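Local structure of 3-dehydroshikimate dehydratase (Bacillus anthracis, 3DX5) at residues 173-178 / 198-203; 181-186 / 237-242. The protein catalyses the manganese-dependent dehydration of 3-dehydroshikimate to 3,4-dihydroxybenzoate, a step in the biosynthesis of the siderophore petrobactin. All blocks are in the same frame, centred on the assembly; numbering follows the deposited sequence.

Contact 1: 173-178 / 198-203. With MN (manganese (II) ion), chain B; DHB (3,4-dihydroxybenzoic acid), chain D.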
loop_
_atom_site.group_PDB
_atom_site.type_symbol
_atom_site.label_atom_id
_atom_site.label_comp_id
_atom_site.label_asym_id
_atom_site.label_seq_id
_atom_site.Cartn_x
_atom_site.Cartn_y
_atom_site.Cartn_z
ATOM N N PHE A 173 18.951 4.257 10.782
ATOM C CA PHE A 173 20.356 3.909 10.618
ATOM C C PHE A 173 20.741 3.339 9.255
ATOM O O PHE A 173 21.816 3.667 8.742
ATOM C CB PHE A 173 20.795 2.942 11.731
ATOM C CG PHE A 173 20.942 3.609 13.063
ATOM C CD1 PHE A 173 22.049 4.421 13.329
ATOM C CD2 PHE A 173 19.949 3.464 14.035
ATOM C CE1 PHE A 173 22.190 5.041 14.578
ATOM C CE2 PHE A 173 20.086 4.069 15.272
ATOM C CZ PHE A 173 21.197 4.856 15.554
ATOM N N LEU A 174 19.903 2.490 8.689
ATOM C CA LEU A 174 20.123 2.021 7.325
ATOM C C LEU A 174 20.352 3.196 6.350
ATOM O O LEU A 174 21.319 3.206 5.589
ATOM C CB LEU A 174 18.919 1.164 6.846
ATOM C CG LEU A 174 19.015 0.463 5.464
ATOM C CD1 LEU A 174 18.801 1.497 4.322
ATOM C CD2 LEU A 174 20.326 -0.285 5.333
ATOM N N HIS A 175 19.451 4.177 6.358
ATOM C CA HIS A 175 19.577 5.282 5.440
ATOM C C HIS A 175 20.760 6.164 5.731
ATOM O O HIS A 175 21.337 6.743 4.819
ATOM C CB HIS A 175 18.275 6.084 5.349
ATOM C CG HIS A 175 17.167 5.285 4.735
ATOM N ND1 HIS A 175 17.314 4.643 3.521
ATOM C CD2 HIS A 175 15.934 4.959 5.191
ATOM C CE1 HIS A 175 16.198 3.990 3.236
ATOM N NE2 HIS A 175 15.344 4.166 4.231
ATOM N N ILE A 176 21.114 6.265 6.997
ATOM C CA ILE A 176 22.281 7.018 7.398
ATOM C C ILE A 176 23.536 6.336 6.825
ATOM O O ILE A 176 24.373 6.991 6.204
ATOM C CB ILE A 176 22.286 7.151 8.961
ATOM C CG1 ILE A 176 21.666 8.486 9.334
ATOM C CG2 ILE A 176 23.673 6.991 9.556
ATOM C CD1 ILE A 176 22.416 9.717 8.778
ATOM N N TRP A 177 23.621 5.020 6.989
ATOM C CA TRP A 177 24.716 4.221 6.444
ATOM C C TRP A 177 24.811 4.353 4.902
ATOM O O TRP A 177 25.892 4.526 4.337
ATOM C CB TRP A 177 24.511 2.768 6.849
ATOM C CG TRP A 177 25.560 1.886 6.285
ATOM C CD1 TRP A 177 26.798 1.643 6.821
ATOM C CD2 TRP A 177 25.483 1.132 5.079
ATOM N NE1 TRP A 177 27.498 0.782 6.010
ATOM C CE2 TRP A 177 26.716 0.448 4.936
ATOM C CE3 TRP A 177 24.490 0.950 4.107
ATOM C CZ2 TRP A 177 26.981 -0.399 3.858
ATOM C CZ3 TRP A 177 24.761 0.110 3.026
ATOM C CH2 TRP A 177 25.993 -0.546 2.915
ATOM N N GLU A 178 23.664 4.288 4.244
ATOM C CA GLU A 178 23.539 4.469 2.805
ATOM C C GLU A 178 24.151 5.784 2.369
ATOM O O GLU A 178 24.763 5.826 1.334
ATOM C CB GLU A 178 22.048 4.405 2.413
ATOM C CG GLU A 178 21.698 4.844 0.986
ATOM C CD GLU A 178 20.214 4.564 0.656
ATOM O OE1 GLU A 178 19.345 4.680 1.541
ATOM O OE2 GLU A 178 19.930 4.176 -0.483
ATOM N N HIS A 198 14.583 3.995 13.701
ATOM C CA HIS A 198 14.156 2.901 12.821
ATOM C C HIS A 198 15.342 1.986 12.638
ATOM O O HIS A 198 16.441 2.463 12.326
ATOM C CB HIS A 198 13.731 3.451 11.440
ATOM C CG HIS A 198 12.314 3.930 11.399
ATOM N ND1 HIS A 198 11.709 4.393 10.241
ATOM C CD2 HIS A 198 11.377 4.006 12.376
ATOM C CE1 HIS A 198 10.456 4.720 10.512
ATOM N NE2 HIS A 198 10.231 4.497 11.801
ATOM N N PHE A 199 15.122 0.685 12.799
ATOM C CA PHE A 199 16.150 -0.323 12.610
ATOM C C PHE A 199 15.730 -1.220 11.436
ATOM O O PHE A 199 14.716 -1.923 11.524
ATOM C CB PHE A 199 16.233 -1.251 13.843
ATOM C CG PHE A 199 16.962 -0.671 15.062
ATOM C CD1 PHE A 199 17.384 0.654 15.112
ATOM C CD2 PHE A 199 17.146 -1.464 16.189
ATOM C CE1 PHE A 199 18.031 1.163 16.252
ATOM C CE2 PHE A 199 17.794 -0.977 17.333
ATOM C CZ PHE A 199 18.242 0.346 17.363
ATOM N N LYS A 200 16.497 -1.233 10.351
ATOM C CA LYS A 200 16.285 -2.256 9.318
ATOM C C LYS A 200 17.649 -2.508 8.685
ATOM O O LYS A 200 18.585 -1.730 8.902
ATOM C CB LYS A 200 15.190 -1.845 8.287
ATOM C CG LYS A 200 15.449 -0.506 7.515
ATOM C CD LYS A 200 14.340 -0.288 6.456
ATOM C CE LYS A 200 14.564 0.988 5.615
ATOM N NZ LYS A 200 14.493 2.244 6.446
ATOM N N ASN A 201 17.783 -3.570 7.897
ATOM C CA ASN A 201 19.098 -3.907 7.340
ATOM C C ASN A 201 18.951 -4.422 5.924
ATOM O O ASN A 201 17.841 -4.758 5.488
ATOM C CB ASN A 201 19.819 -4.954 8.216
ATOM C CG ASN A 201 21.337 -4.753 8.226
ATOM O OD1 ASN A 201 21.889 -4.062 7.349
ATOM N ND2 ASN A 201 22.016 -5.339 9.221
ATOM N N ILE A 202 20.062 -4.535 5.210
ATOM C CA ILE A 202 20.009 -4.996 3.827
ATOM C C ILE A 202 21.193 -5.940 3.659
ATOM O O ILE A 202 22.219 -5.764 4.358
ATOM C CB ILE A 202 20.069 -3.788 2.846
ATOM C CG1 ILE A 202 19.681 -4.198 1.442
ATOM C CG2 ILE A 202 21.478 -3.132 2.806
ATOM C CD1 ILE A 202 18.180 -4.352 1.251
ATOM N N SER A 203 21.104 -6.927 2.765
ATOM C CA SER A 203 22.253 -7.869 2.644
ATOM C C SER A 203 23.462 -7.232 1.962
ATOM O O SER A 203 24.598 -7.628 2.210
ATOM C CB SER A 203 21.870 -9.161 1.908
ATOM O OG SER A 203 21.439 -8.830 0.592
HETATM MN MN MN B . 12.314 4.404 8.047
HETATM C C1 DHB D . 9.029 4.611 4.472
HETATM C C2 DHB D . 10.052 4.585 5.415
HETATM C C3 DHB D . 11.321 4.111 5.071
HETATM O O3 DHB D . 12.379 4.059 5.941
HETATM C C4 DHB D . 11.552 3.674 3.691
HETATM O O4 DHB D . 12.793 3.230 3.394
HETATM C C5 DHB D . 10.529 3.732 2.748
HETATM C C6 DHB D . 9.267 4.201 3.157
HETATM C C DHB D . 7.656 5.113 4.888
HETATM O O1 DHB D . 6.703 5.211 4.109
HETATM O O2 DHB D . 7.442 5.448 6.158
HETATM O O HOH W 1 17.319 1.596 9.781
#
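Leu174 and Lys200 bring the short helix after one barrel strand against the end of the next, with Leu174 CB 3.6 Å from Lys200 O. This buried part is tight. On one flank Phe173 and Phe199, flat apolar core residues, lie side by side with planes at 58°, outer ring carbons touching (Phe173 CE2 to Phe199 CE1, 3.7 Å), neither over the other's face. Between the backbones a water accepts from Leu174 N and Lys200 N and donates to His198 O, joining helix start to strand. The other end is looser: Leu174 CD2 merely touches Ile202 CG2 at 4.0 Å, then come partly exposed Trp177 and Glu178. On the pocket side, long Lys200 extends until chi4 (-64°) bends NZ to 2.8 Å from O3 of the bound 3,4-dihydroxybenzoate; Asp172 and Glu253 hold NZ too. His198 ND1 binds manganese at 2.3 Å, with Glu142, Asp172 and Glu253, while second-shell Glu33 accepts from its NE2. His175 uses both ring nitrogens: NE2 lies 2.8 Å from ligand O4, while ND1 donates in the ring plane to Glu178 OE1 (2.8 Å, 166°), fixing the ring's rotation. Manganese and lysine converging on O3 would probably stabilise negative charge there during dehydration.

Contact 2: 181-186 / 237-242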
loop_
_atom_site.group_PDB
_atom_site.type_symbol
_atom_site.label_atom_id
_atom_site.label_comp_id
_atom_site.label_asym_id
_atom_site.label_seq_id
_atom_site.Cartn_x
_atom_site.Cartn_y
_atom_site.Cartn_z
ATOM N N ALA A 181 27.706 7.949 5.861
ATOM C CA ALA A 181 28.080 8.325 7.243
ATOM C C ALA A 181 28.218 7.086 8.160
ATOM O O ALA A 181 27.574 6.054 7.933
ATOM C CB ALA A 181 27.042 9.279 7.817
ATOM N N ASP A 182 29.041 7.178 9.194
ATOM C CA ASP A 182 29.121 6.093 10.202
ATOM C C ASP A 182 27.895 6.141 11.149
ATOM O O ASP A 182 27.543 7.203 11.653
ATOM C CB ASP A 182 30.431 6.207 11.000
ATOM C CG ASP A 182 30.464 5.261 12.220
ATOM O OD1 ASP A 182 30.383 4.020 12.053
ATOM O OD2 ASP A 182 30.548 5.755 13.364
ATOM N N PRO A 183 27.210 5.002 11.359
ATOM C CA PRO A 183 25.990 5.026 12.217
ATOM C C PRO A 183 26.185 5.543 13.652
ATOM O O PRO A 183 25.379 6.364 14.121
ATOM C CB PRO A 183 25.552 3.570 12.233
ATOM C CG PRO A 183 25.950 3.107 10.849
ATOM C CD PRO A 183 27.293 3.743 10.585
ATOM N N VAL A 184 27.221 5.080 14.335
ATOM C CA VAL A 184 27.485 5.508 15.716
ATOM C C VAL A 184 27.861 7.002 15.727
ATOM O O VAL A 184 27.300 7.791 16.487
ATOM C CB VAL A 184 28.581 4.622 16.392
ATOM C CG1 VAL A 184 29.186 5.315 17.623
ATOM C CG2 VAL A 184 27.998 3.210 16.771
ATOM N N ASP A 185 28.774 7.399 14.847
ATOM C CA ASP A 185 29.095 8.809 14.701
ATOM C C ASP A 185 27.854 9.740 14.420
ATOM O O ASP A 185 27.723 10.859 15.021
ATOM C CB ASP A 185 30.201 8.950 13.665
ATOM C CG ASP A 185 30.605 10.369 13.457
ATOM O OD1 ASP A 185 30.964 11.055 14.455
ATOM O OD2 ASP A 185 30.539 10.813 12.291
ATOM N N SER A 186 26.950 9.278 13.554
ATOM C CA SER A 186 25.711 10.015 13.265
ATOM C C SER A 186 24.804 10.088 14.491
ATOM O O SER A 186 24.201 11.126 14.767
ATOM C CB SER A 186 24.951 9.386 12.097
ATOM O OG SER A 186 25.819 9.130 11.014
ATOM N N ASP A 237 25.105 -4.585 16.192
ATOM C CA ASP A 237 25.774 -4.789 17.498
ATOM C C ASP A 237 26.350 -3.485 18.019
ATOM O O ASP A 237 26.118 -3.116 19.162
ATOM C CB ASP A 237 26.891 -5.860 17.433
ATOM C CG ASP A 237 26.330 -7.268 17.431
ATOM O OD1 ASP A 237 25.543 -7.608 18.347
ATOM O OD2 ASP A 237 26.638 -8.036 16.493
ATOM N N GLU A 238 27.071 -2.782 17.163
ATOM C CA GLU A 238 27.633 -1.482 17.515
ATOM C C GLU A 238 26.569 -0.404 17.761
ATOM O O GLU A 238 26.683 0.376 18.697
ATOM C CB GLU A 238 28.577 -1.010 16.416
ATOM C CG GLU A 238 29.807 -1.896 16.253
ATOM C CD GLU A 238 30.837 -1.300 15.274
ATOM O OE1 GLU A 238 30.445 -0.501 14.377
ATOM O OE2 GLU A 238 32.037 -1.639 15.415
ATOM N N ILE A 239 25.559 -0.349 16.902
ATOM C CA ILE A 239 24.445 0.586 17.082
ATOM C C ILE A 239 23.722 0.357 18.409
ATOM O O ILE A 239 23.571 1.282 19.196
ATOM C CB ILE A 239 23.448 0.480 15.924
ATOM C CG1 ILE A 239 24.126 1.000 14.646
ATOM C CG2 ILE A 239 22.105 1.191 16.297
ATOM C CD1 ILE A 239 23.422 0.566 13.333
ATOM N N ILE A 240 23.282 -0.868 18.668
ATOM C CA ILE A 240 22.504 -1.113 19.881
ATOM C C ILE A 240 23.326 -0.843 21.145
ATOM O O ILE A 240 22.776 -0.357 22.149
ATOM C CB ILE A 240 21.851 -2.530 19.859
ATOM C CG1 ILE A 240 20.821 -2.557 18.717
ATOM C CG2 ILE A 240 21.255 -2.908 21.233
ATOM C CD1 ILE A 240 20.302 -3.975 18.324
ATOM N N GLN A 241 24.631 -1.136 21.104
ATOM C CA GLN A 241 25.521 -0.835 22.262
ATOM C C GLN A 241 25.514 0.639 22.610
ATOM O O GLN A 241 25.534 0.978 23.784
ATOM C CB GLN A 241 26.958 -1.236 21.993
ATOM C CG GLN A 241 27.232 -2.688 22.130
ATOM C CD GLN A 241 28.701 -2.996 21.894
ATOM O OE1 GLN A 241 29.550 -2.689 22.737
ATOM N NE2 GLN A 241 29.014 -3.591 20.739
ATOM N N GLU A 242 25.470 1.506 21.590
ATOM C CA GLU A 242 25.357 2.965 21.776
ATOM C C GLU A 242 23.995 3.448 22.217
ATOM O O GLU A 242 23.911 4.307 23.080
ATOM C CB GLU A 242 25.589 3.698 20.456
ATOM C CG GLU A 242 26.966 3.815 20.027
ATOM C CD GLU A 242 27.814 4.646 20.965
ATOM O OE1 GLU A 242 27.589 5.888 21.088
ATOM O OE2 GLU A 242 28.718 4.027 21.555
HETATM O O HOH W 2 28.954 2.505 13.739
#
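In the outer helical layer of the TIM barrel, helix 183-190 and helix 236-243 are neighbours: the first leads into strand 194-202 and the second follows it; 236-243 packs on Phe199 of that strand, 183-190 on helix 173-178. Val184 is the residue through which they mainly meet, its CA lying 5.9 Å from that of Ile239. Both of its methyls are used. CG2 rests 3.5 Å from Glu242 CG and 3.7 Å from the backbone oxygen Glu238 O, while CG1, anti to the backbone N (chi1 161°), lies 3.7 Å from Glu242 CD. A small branched valine suits so close an approach, its two methyls lying on the Glu242 stem and on Glu238 O. The Glu242 chain crosses it at about a right angle and turns at chi2 (-64°), offering methylene carbon to the valine while its OE1 bonds to Gln188 of the facing helix; the long, flexible glutamate can thus be apolar at its stem and polar at its end. Deeper in, Pro183 CB packs on Ile239 CG1 at 3.8 Å, and the buried isoleucine continues inward to Phe173 and Phe199. Proline is well placed in the first turn of a helix, where its missing N-H costs no backbone bond. Just before it, Asp182 is the N-cap: its OD2 accepts from Asp185 N (2.8 Å, 163°), the donor lying above the carboxylate plane. No direct hydrogen bond joins the two segments. Toward the surface the carboxylates of Asp182 and Glu238 approach without touching, and a water between them probably softens any repulsion: it donates to Asp182 OD1 at 2.7 Å and, weakly, to Glu238 OE1, and accepts from Val184 N at 3.2 Å.

How the contacts relate
The segments alternate along the chain: 173-178 of contact 1 and 181-186 of contact 2 precede strand 194-202, whose end supplies 198-203, and 237-242 follows it. The centres are about 11 Å apart; contact 1 lies at the strand end by the pocket, contact 2 farther out, in the helical layer. Their seam is largely apolar: Phe173 CE2 touches Ile239 CG2 at 3.7 Å and Phe199 CE2 touches Ile240 CG1 at 3.7 Å, while Phe173 CE1 packs on a backbone oxygen, Pro183 O, at 3.5 Å. Contact 1 reaches manganese and ligand directly, whereas the Ile239 side chain of contact 2 stays about 13 Å from the metal and 14 Å from the ligand. The helix pair therefore backs the phenylalanines behind the active site.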